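Local coordinates for protein hyaluronidase (Thermobaculum terrenum, PDB 5DIY) that probably removes O-linked N-acetylglucosamine from modified proteins, as a bacterial O-GlcNAc hydrolase of glycoside hydrolase family 84, at residues C[286-291]-C[302-307]; C[380-385]-C[439-444]; C[417-422]-C[454-459]. All blocks are in the same frame, centred on the assembly; numbering follows the deposited sequence.

Overall arrangement
The three contacts follow the chain outward from the catalytic barrel. Interaction 1 joins helices 284-296 and 301-308, just after the eight-stranded parallel barrel has closed. Interaction 2 pairs helix 373-398 with helix 440-451, its centre about 22 Å from that of interaction 1 and no atoms touching. Interaction 3 lies farther out, about 19 Å from interaction 2 and about 40 Å from interaction 1 between centres, and joins helix 412-428 to the short helix 453-459. Interactions 2 and 3 alternate along the chain and touch through Tyr385 and Tyr421, so they belong to one interleaved helical bundle. All three lie away from the sugar-binding residues and concern how the helical region is assembled.

Interaction 1: C[286-291]-C[302-307]; sequences DSWRQA and SAMEKF
Trp288 drives the six-membered end of its indole against the backbone of helix 302-307, and this is the tight part of the contact. Its CG lies anti to the backbone N (chi1 -165°), which carries the ring across toward the other helix. The ring arrives edge first: Trp288 CH2 is 3.5 Å from Met304 O, with Glu305 N also near the ring plane, while Met304 CB packs against Trp288 CH2 at 3.9 Å. A tryptophan suits this place because its long, rigid indole can reach across axes 10.7 Å apart, and its buried NE1 is satisfied by Ile237 O.

The solvent side is polar, and its partners are long, flexible chains. Here Arg289, bent at chi3, and Glu305, bent at chi2, cross at about a right angle and form a salt bridge, with Arg289 NH1 to Glu305 OE2 at 2.8 Å and a nearly straight N-H...O angle of 167°. The oxygen lies in the guanidinium plane, whereas NH1 meets OE2 on its anti side. Glu305 CD is 4.0 Å from Trp288 CZ3, so the carboxylate lies beside that corner of the indole. Replacing Glu305 by alanine would probably leave the Arg289 guanidinium without its carboxylate mate and strip the acid's contact from Trp288 CZ3.

Behind the contact, Trp288 leans on Leu267 of helix 262-277, which follows the last barrel strand, and meets the ring of Tyr308. Met304 reaches Leu361 of helix 340-362, to which Lys306 is also tied by a salt bridge with Glu350, and the pair thus bridges the barrel's last helix and the helical region.

Interaction 2: C[380-385]-C[439-444]; sequences KLWTDY and DVVRNF
Trp382 holds its indole with CG anti to the carbonyl carbon (chi1 -76°), which swings the ring out toward helix 440-444, where Val441 and Arg442 receive it. On their side, both Val441 CG1 and Arg442 CG stand anti to their own backbone N, and a bend at chi3 of Arg442 turns its guanidinium back to the indole.

Val441 lies over one face of the Trp382 ring, its CB 3.8 Å above the plane and displaced toward the rim; Val441 CG1 comes closest, 3.5 Å from Trp382 CE3. A compact branched side chain fits well where the two helices approach so closely, the CA atoms of Trp382 and Val441 being 6.8 Å apart. The far end of the indole rests on Arg442, with Trp382 CH2 3.6 Å from Arg442 CB. Farther out, Trp382 CH2 sits above the centre of the Arg442 guanidinium face, at 4.1 Å. Ring and guanidinium planes stand 84° apart, ruling out a parallel stack. Phe432 adds an edge-to-face partner for the indole.

Arg442 is fixed at its polar end by others: Arg442 NE bonds Asp439 OD1 at 2.7 Å, a bent salt bridge (138°) within the same turn, and NH2 bonds Ala429 O. The chemistry is therefore divided. No hydrogen bond joins the segments; the buried indole meets valine carbons, the arginine's carbon chain and the face of its guanidinium, while NE and NH2 are engaged by Asp439 and Ala429.

Interaction 3: C[417-422]-C[454-459]; sequences QGRTYL and SIELQA
Arg419 meets Glu456 in the charged part of this contact, a salt bridge of moderate closeness with Arg419 NH1 3.2 Å from Glu456 OE1. It is not a hydrogen bond. Arg419 NH1 lies equally near Glu456 CD, at 3.2 Å, and close to CG, so the nitrogen sits alongside the carboxyl stem instead of facing an oxygen squarely. The guanidinium and carboxylate planes are 37° apart. NH1 also has Arg423 NH2 nearby; the carboxylate would help to offset these two like charges.

Hydrogen bonds supply the firmer grip on Arg419, and they come from the end of helix 440-451 and the turn after it: NE donates to Thr452 OG1 and NH2 to Leu449 O. Arginine suits this buried position because its N-H groups can bond a hydroxyl and a backbone carbonyl while its charge faces a carboxylate. Positive charge near the carbonyl end of helix 440-451 is probably favourable, since that end carries partial negative charge.

Apolar contact falls to the carbon chain of Arg419. Its chi3 of 86° bends the chain beyond CD, and Arg419 CD packs 4.0 Å from Ile455 CD1, with the two side chains sliding past each other in opposite directions. Ile455 CG1 occupies the crowded position between backbone N and carbonyl carbon (chi1 63°), and it too lies near Arg419 CD, at 4.1 Å. A branched aliphatic residue fits well here, giving the inner face of helix 454-459 an anchor beside the charged pair.

Ile455 also rests on Leu412 and Ala415 of helix 412-428 and on Leu396 of helix 373-398, while Leu422 packs on Leu445 and Val448 of helix 440-451. The last short helix is thus laid against the outer ends of helices 373-398 and 412-428, beyond helix 440-451.

Interaction 1: C[286-291]-C[302-307]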
loop_
_atom_site.group_PDB
_atom_site.type_symbol
_atom_site.label_atom_id
_atom_site.label_comp_id
_atom_site.label_asym_id
_atom_site.label_seq_id
_atom_site.Cartn_x
_atom_site.Cartn_y
_atom_site.Cartn_z
ATOM N N ASP C 286 -12.565 14.157 6.277
ATOM C CA ASP C 286 -14.028 14.015 6.167
ATOM C C ASP C 286 -14.377 12.650 5.575
ATOM O O ASP C 286 -15.277 11.957 6.062
ATOM C CB ASP C 286 -14.638 15.081 5.240
ATOM C CG ASP C 286 -14.565 16.500 5.798
ATOM O OD1 ASP C 286 -14.095 16.718 6.937
ATOM O OD2 ASP C 286 -15.003 17.414 5.071
ATOM N N SER C 287 -13.665 12.282 4.510
ATOM C CA SER C 287 -13.940 11.042 3.793
ATOM C C SER C 287 -13.611 9.820 4.641
ATOM O O SER C 287 -14.398 8.874 4.706
ATOM C CB SER C 287 -13.148 10.996 2.487
ATOM O OG SER C 287 -13.568 9.904 1.697
ATOM N N TRP C 288 -12.450 9.855 5.291
ATOM C CA TRP C 288 -12.011 8.760 6.154
ATOM C C TRP C 288 -12.983 8.501 7.315
ATOM O O TRP C 288 -13.239 7.345 7.649
ATOM C CB TRP C 288 -10.601 9.027 6.678
ATOM C CG TRP C 288 -9.933 7.835 7.258
ATOM C CD1 TRP C 288 -9.260 6.857 6.583
ATOM C CD2 TRP C 288 -9.857 7.496 8.643
ATOM N NE1 TRP C 288 -8.771 5.918 7.463
ATOM C CE2 TRP C 288 -9.120 6.287 8.737
ATOM C CE3 TRP C 288 -10.334 8.095 9.817
ATOM C CZ2 TRP C 288 -8.852 5.667 9.957
ATOM C CZ3 TRP C 288 -10.072 7.474 11.036
ATOM C CH2 TRP C 288 -9.329 6.271 11.092
ATOM N N ARG C 289 -13.541 9.565 7.895
ATOM C CA ARG C 289 -14.513 9.446 9.005
ATOM C C ARG C 289 -15.867 8.894 8.561
ATOM O O ARG C 289 -16.467 8.083 9.267
ATOM C CB ARG C 289 -14.709 10.793 9.712
ATOM C CG ARG C 289 -13.478 11.250 10.475
ATOM C CD ARG C 289 -13.550 12.726 10.847
ATOM N NE ARG C 289 -14.705 13.012 11.699
ATOM C CZ ARG C 289 -14.801 12.721 13.002
ATOM N NH1 ARG C 289 -13.805 12.128 13.662
ATOM N NH2 ARG C 289 -15.920 13.027 13.659
ATOM N N GLN C 290 -16.354 9.338 7.404
ATOM C CA GLN C 290 -17.562 8.752 6.818
ATOM C C GLN C 290 -17.338 7.274 6.458
ATOM O O GLN C 290 -18.227 6.442 6.666
ATOM C CB GLN C 290 -18.034 9.538 5.591
ATOM C CG GLN C 290 -19.462 9.201 5.178
ATOM C CD GLN C 290 -20.004 10.136 4.114
ATOM O OE1 GLN C 290 -20.957 10.879 4.355
ATOM N NE2 GLN C 290 -19.397 10.105 2.926
ATOM N N ALA C 291 -16.152 6.962 5.930
ATOM C CA ALA C 291 -15.758 5.579 5.635
ATOM C C ALA C 291 -15.817 4.691 6.875
ATOM O O ALA C 291 -16.442 3.628 6.842
ATOM C CB ALA C 291 -14.359 5.532 5.034
ATOM N N SER C 302 -13.969 7.411 17.147
ATOM C CA SER C 302 -12.901 8.067 17.930
ATOM C C SER C 302 -11.764 7.094 18.254
ATOM O O SER C 302 -10.597 7.483 18.256
ATOM C CB SER C 302 -13.446 8.737 19.203
ATOM O OG SER C 302 -13.975 7.785 20.110
ATOM N N ALA C 303 -12.103 5.830 18.497
ATOM C CA ALA C 303 -11.097 4.779 18.656
ATOM C C ALA C 303 -10.283 4.526 17.375
ATOM O O ALA C 303 -9.070 4.290 17.435
ATOM C CB ALA C 303 -11.747 3.494 19.112
ATOM N N MET C 304 -10.949 4.565 16.224
ATOM C CA MET C 304 -10.248 4.413 14.944
ATOM C C MET C 304 -9.345 5.612 14.675
ATOM O O MET C 304 -8.193 5.430 14.297
ATOM C CB MET C 304 -11.227 4.185 13.780
ATOM C CG MET C 304 -11.776 2.760 13.704
ATOM S SD MET C 304 -10.519 1.481 13.529
ATOM C CE MET C 304 -9.817 1.907 11.936
ATOM N N GLU C 305 -9.861 6.821 14.887
ATOM C CA GLU C 305 -9.052 8.043 14.804
ATOM C C GLU C 305 -7.747 7.883 15.592
ATOM O O GLU C 305 -6.659 8.115 15.061
ATOM C CB GLU C 305 -9.834 9.256 15.330
ATOM C CG GLU C 305 -10.920 9.783 14.397
ATOM C CD GLU C 305 -10.407 10.734 13.318
ATOM O OE1 GLU C 305 -9.181 10.820 13.079
ATOM O OE2 GLU C 305 -11.243 11.415 12.689
ATOM N N LYS C 306 -7.862 7.444 16.843
ATOM C CA LYS C 306 -6.695 7.288 17.716
ATOM C C LYS C 306 -5.730 6.207 17.238
ATOM O O LYS C 306 -4.525 6.412 17.240
ATOM C CB LYS C 306 -7.125 6.970 19.156
ATOM C CG LYS C 306 -6.008 7.131 20.169
ATOM C CD LYS C 306 -5.732 8.610 20.404
ATOM C CE LYS C 306 -4.364 8.849 20.975
ATOM N NZ LYS C 306 -4.034 10.299 20.920
ATOM N N PHE C 307 -6.275 5.056 16.860
ATOM C CA PHE C 307 -5.479 3.936 16.391
ATOM C C PHE C 307 -4.763 4.289 15.078
ATOM O O PHE C 307 -3.622 3.861 14.861
ATOM C CB PHE C 307 -6.375 2.701 16.221
ATOM C CG PHE C 307 -5.659 1.491 15.698
ATOM C CD1 PHE C 307 -4.709 0.837 16.478
ATOM C CD2 PHE C 307 -5.952 0.984 14.431
ATOM C CE1 PHE C 307 -4.050 -0.283 16.003
ATOM C CE2 PHE C 307 -5.299 -0.147 13.952
ATOM C CZ PHE C 307 -4.345 -0.778 14.736
#

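Interaction 2: C[380-385]-C[439-444]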
loop_
_atom_site.group_PDB
_atom_site.type_symbol
_atom_site.label_atom_id
_atom_site.label_comp_id
_atom_site.label_asym_id
_atom_site.label_seq_id
_atom_site.Cartn_x
_atom_site.Cartn_y
_atom_site.Cartn_z
ATOM N N LYS C 380 -1.194 -2.907 21.558
ATOM C CA LYS C 380 -1.339 -3.148 23.001
ATOM C C LYS C 380 0.010 -3.376 23.680
ATOM O O LYS C 380 0.258 -2.829 24.748
ATOM C CB LYS C 380 -2.288 -4.323 23.312
ATOM C CG LYS C 380 -2.234 -4.764 24.774
ATOM C CD LYS C 380 -3.532 -5.344 25.296
ATOM C CE LYS C 380 -3.437 -5.587 26.802
ATOM N NZ LYS C 380 -2.343 -6.540 27.152
ATOM N N LEU C 381 0.866 -4.191 23.075
ATOM C CA LEU C 381 2.208 -4.416 23.621
ATOM C C LEU C 381 2.979 -3.100 23.827
ATOM O O LEU C 381 3.508 -2.860 24.912
ATOM C CB LEU C 381 3.010 -5.394 22.745
ATOM C CG LEU C 381 3.029 -6.897 23.102
ATOM C CD1 LEU C 381 1.796 -7.382 23.861
ATOM C CD2 LEU C 381 3.267 -7.749 21.862
ATOM N N TRP C 382 3.016 -2.239 22.808
ATOM C CA TRP C 382 3.709 -0.942 22.942
ATOM C C TRP C 382 3.104 -0.116 24.079
ATOM O O TRP C 382 3.824 0.565 24.801
ATOM C CB TRP C 382 3.673 -0.132 21.634
ATOM C CG TRP C 382 4.620 -0.589 20.546
ATOM C CD1 TRP C 382 4.282 -0.961 19.281
ATOM C CD2 TRP C 382 6.049 -0.681 20.621
ATOM N NE1 TRP C 382 5.406 -1.297 18.564
ATOM C CE2 TRP C 382 6.505 -1.130 19.362
ATOM C CE3 TRP C 382 6.989 -0.439 21.632
ATOM C CZ2 TRP C 382 7.861 -1.342 19.086
ATOM C CZ3 TRP C 382 8.336 -0.650 21.358
ATOM C CH2 TRP C 382 8.759 -1.098 20.093
ATOM N N THR C 383 1.782 -0.204 24.235
ATOM C CA THR C 383 1.052 0.447 25.326
ATOM C C THR C 383 1.443 -0.105 26.704
ATOM O O THR C 383 1.650 0.672 27.644
ATOM C CB THR C 383 -0.474 0.314 25.125
ATOM O OG1 THR C 383 -0.809 0.651 23.769
ATOM C CG2 THR C 383 -1.246 1.214 26.090
ATOM N N ASP C 384 1.554 -1.431 26.816
ATOM C CA ASP C 384 2.042 -2.080 28.045
ATOM C C ASP C 384 3.426 -1.559 28.427
ATOM O O ASP C 384 3.712 -1.341 29.606
ATOM C CB ASP C 384 2.133 -3.615 27.894
ATOM C CG ASP C 384 0.775 -4.301 27.787
ATOM O OD1 ASP C 384 -0.240 -3.773 28.273
ATOM O OD2 ASP C 384 0.732 -5.402 27.208
ATOM N N TYR C 385 4.278 -1.341 27.426
ATOM C CA TYR C 385 5.658 -0.919 27.682
ATOM C C TYR C 385 5.720 0.547 28.124
ATOM O O TYR C 385 6.498 0.895 29.019
ATOM C CB TYR C 385 6.558 -1.167 26.467
ATOM C CG TYR C 385 6.494 -2.561 25.864
ATOM C CD1 TYR C 385 5.974 -3.663 26.573
ATOM C CD2 TYR C 385 6.980 -2.790 24.578
ATOM C CE1 TYR C 385 5.924 -4.928 26.002
ATOM C CE2 TYR C 385 6.941 -4.052 24.007
ATOM C CZ TYR C 385 6.408 -5.117 24.720
ATOM O OH TYR C 385 6.371 -6.370 24.143
ATOM N N ASP C 439 9.025 3.425 14.843
ATOM C CA ASP C 439 10.019 3.281 15.898
ATOM C C ASP C 439 9.925 4.410 16.935
ATOM O O ASP C 439 10.853 4.638 17.699
ATOM C CB ASP C 439 11.406 3.217 15.268
ATOM C CG ASP C 439 11.613 1.937 14.483
ATOM O OD1 ASP C 439 11.790 0.868 15.106
ATOM O OD2 ASP C 439 11.573 1.991 13.247
ATOM N N VAL C 440 8.782 5.089 16.993
ATOM C CA VAL C 440 8.641 6.265 17.850
ATOM C C VAL C 440 8.555 5.832 19.320
ATOM O O VAL C 440 9.255 6.378 20.166
ATOM C CB VAL C 440 7.409 7.118 17.475
ATOM C CG1 VAL C 440 7.334 8.361 18.356
ATOM C CG2 VAL C 440 7.455 7.514 16.001
ATOM N N VAL C 441 7.713 4.847 19.612
ATOM C CA VAL C 441 7.602 4.335 20.982
ATOM C C VAL C 441 8.905 3.631 21.356
ATOM O O VAL C 441 9.436 3.852 22.441
ATOM C CB VAL C 441 6.376 3.421 21.170
ATOM C CG1 VAL C 441 6.335 2.846 22.584
ATOM C CG2 VAL C 441 5.098 4.197 20.904
ATOM N N ARG C 442 9.439 2.823 20.439
ATOM C CA ARG C 442 10.748 2.185 20.629
ATOM C C ARG C 442 11.813 3.177 21.081
ATOM O O ARG C 442 12.439 2.982 22.135
ATOM C CB ARG C 442 11.211 1.499 19.343
ATOM C CG ARG C 442 12.455 0.638 19.492
ATOM C CD ARG C 442 13.031 0.266 18.133
ATOM N NE ARG C 442 12.096 -0.570 17.389
ATOM C CZ ARG C 442 11.930 -1.880 17.557
ATOM N NH1 ARG C 442 12.650 -2.555 18.443
ATOM N NH2 ARG C 442 11.031 -2.527 16.818
ATOM N N ASN C 443 12.000 4.244 20.298
ATOM C CA ASN C 443 13.057 5.229 20.576
ATOM C C ASN C 443 12.823 5.957 21.902
ATOM O O ASN C 443 13.772 6.261 22.610
ATOM C CB ASN C 443 13.219 6.247 19.429
ATOM C CG ASN C 443 13.657 5.613 18.106
ATOM O OD1 ASN C 443 14.241 4.530 18.063
ATOM N ND2 ASN C 443 13.371 6.305 17.011
ATOM N N PHE C 444 11.560 6.213 22.239
ATOM C CA PHE C 444 11.223 6.802 23.531
ATOM C C PHE C 444 11.626 5.872 24.673
ATOM O O PHE C 444 12.274 6.303 25.617
ATOM C CB PHE C 444 9.732 7.149 23.623
ATOM C CG PHE C 444 9.323 7.728 24.957
ATOM C CD1 PHE C 444 9.774 8.988 25.347
ATOM C CD2 PHE C 444 8.483 7.015 25.820
ATOM C CE1 PHE C 444 9.402 9.530 26.576
ATOM C CE2 PHE C 444 8.112 7.544 27.051
ATOM C CZ PHE C 444 8.572 8.805 27.431
#

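Interaction 3: C[417-422]-C[454-459]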
loop_
_atom_site.group_PDB
_atom_site.type_symbol
_atom_site.label_atom_id
_atom_site.label_comp_id
_atom_site.label_asym_id
_atom_site.label_seq_id
_atom_site.Cartn_x
_atom_site.Cartn_y
_atom_site.Cartn_z
ATOM N N GLN C 417 13.803 -2.055 38.679
ATOM C CA GLN C 417 12.952 -3.122 38.151
ATOM C C GLN C 417 12.356 -2.762 36.784
ATOM O O GLN C 417 12.262 -3.616 35.903
ATOM C CB GLN C 417 11.842 -3.417 39.160
ATOM C CG GLN C 417 10.880 -4.532 38.791
ATOM C CD GLN C 417 9.958 -4.871 39.946
ATOM O OE1 GLN C 417 8.737 -4.754 39.833
ATOM N NE2 GLN C 417 10.540 -5.273 41.074
ATOM N N GLY C 418 11.950 -1.504 36.627
ATOM C CA GLY C 418 11.463 -0.990 35.351
ATOM C C GLY C 418 12.520 -0.984 34.259
ATOM O O GLY C 418 12.219 -1.309 33.120
ATOM N N ARG C 419 13.758 -0.632 34.606
ATOM C CA ARG C 419 14.870 -0.668 33.647
ATOM C C ARG C 419 15.081 -2.070 33.107
ATOM O O ARG C 419 15.253 -2.249 31.908
ATOM C CB ARG C 419 16.182 -0.185 34.270
ATOM C CG ARG C 419 16.209 1.289 34.612
ATOM C CD ARG C 419 17.614 1.759 34.974
ATOM N NE ARG C 419 18.413 2.134 33.793
ATOM C CZ ARG C 419 19.442 1.446 33.281
ATOM N NH1 ARG C 419 19.855 0.297 33.812
ATOM N NH2 ARG C 419 20.073 1.919 32.210
ATOM N N THR C 420 15.065 -3.048 34.012
ATOM C CA THR C 420 15.168 -4.467 33.659
ATOM C C THR C 420 14.072 -4.863 32.678
ATOM O O THR C 420 14.356 -5.446 31.627
ATOM C CB THR C 420 15.085 -5.350 34.926
ATOM O OG1 THR C 420 16.151 -4.989 35.808
ATOM C CG2 THR C 420 15.175 -6.833 34.608
ATOM N N TYR C 421 12.830 -4.538 33.029
ATOM C CA TYR C 421 11.680 -4.844 32.182
ATOM C C TYR C 421 11.823 -4.213 30.794
ATOM O O TYR C 421 11.576 -4.873 29.789
ATOM C CB TYR C 421 10.375 -4.376 32.842
ATOM C CG TYR C 421 9.141 -4.620 31.996
ATOM C CD1 TYR C 421 8.762 -3.718 30.992
ATOM C CD2 TYR C 421 8.349 -5.749 32.190
ATOM C CE1 TYR C 421 7.637 -3.948 30.207
ATOM C CE2 TYR C 421 7.226 -5.982 31.411
ATOM C CZ TYR C 421 6.873 -5.076 30.428
ATOM O OH TYR C 421 5.754 -5.301 29.662
ATOM N N LEU C 422 12.206 -2.938 30.749
ATOM C CA LEU C 422 12.316 -2.218 29.476
ATOM C C LEU C 422 13.412 -2.802 28.586
ATOM O O LEU C 422 13.202 -2.983 27.392
ATOM C CB LEU C 422 12.534 -0.719 29.699
ATOM C CG LEU C 422 11.294 0.025 30.212
ATOM C CD1 LEU C 422 11.652 1.460 30.541
ATOM C CD2 LEU C 422 10.139 -0.038 29.223
ATOM N N SER C 454 22.144 6.449 35.677
ATOM C CA SER C 454 22.800 6.901 36.911
ATOM C C SER C 454 22.192 6.342 38.210
ATOM O O SER C 454 22.843 6.416 39.255
ATOM C CB SER C 454 22.892 8.437 36.960
ATOM O OG SER C 454 21.635 9.031 37.206
ATOM N N ILE C 455 20.974 5.794 38.158
ATOM C CA ILE C 455 20.409 5.103 39.328
ATOM C C ILE C 455 21.038 3.719 39.560
ATOM O O ILE C 455 21.100 3.262 40.701
ATOM C CB ILE C 455 18.856 5.017 39.330
ATOM C CG1 ILE C 455 18.304 4.211 38.153
ATOM C CG2 ILE C 455 18.247 6.416 39.349
ATOM C CD1 ILE C 455 16.871 3.767 38.352
ATOM N N GLU C 456 21.503 3.062 38.495
ATOM C CA GLU C 456 22.316 1.846 38.642
ATOM C C GLU C 456 23.657 2.156 39.291
ATOM O O GLU C 456 24.082 1.446 40.202
ATOM C CB GLU C 456 22.547 1.150 37.299
ATOM C CG GLU C 456 21.343 0.370 36.797
ATOM C CD GLU C 456 21.739 -0.907 36.081
ATOM O OE1 GLU C 456 22.533 -0.825 35.117
ATOM O OE2 GLU C 456 21.259 -1.990 36.481
ATOM N N LEU C 457 24.315 3.216 38.822
ATOM C CA LEU C 457 25.543 3.715 39.449
ATOM C C LEU C 457 25.316 4.084 40.923
ATOM O O LEU C 457 26.151 3.783 41.787
ATOM C CB LEU C 457 26.077 4.945 38.706
ATOM C CG LEU C 457 26.516 4.802 37.247
ATOM C CD1 LEU C 457 27.026 6.147 36.759
ATOM C CD2 LEU C 457 27.589 3.739 37.070
ATOM N N GLN C 458 24.190 4.749 41.187
ATOM C CA GLN C 458 23.793 5.136 42.548
ATOM C C GLN C 458 23.533 3.911 43.423
ATOM O O GLN C 458 23.898 3.904 44.597
ATOM C CB GLN C 458 22.536 6.011 42.506
ATOM C CG GLN C 458 22.158 6.663 43.831
ATOM C CD GLN C 458 20.873 7.471 43.745
ATOM O OE1 GLN C 458 20.074 7.302 42.820
ATOM N NE2 GLN C 458 20.669 8.358 44.712
ATOM N N ALA C 459 22.900 2.892 42.841
ATOM C CA ALA C 459 22.616 1.631 43.533
ATOM C C ALA C 459 23.882 0.910 44.010
ATOM O O ALA C 459 23.873 0.297 45.078
ATOM C CB ALA C 459 21.787 0.708 42.646
#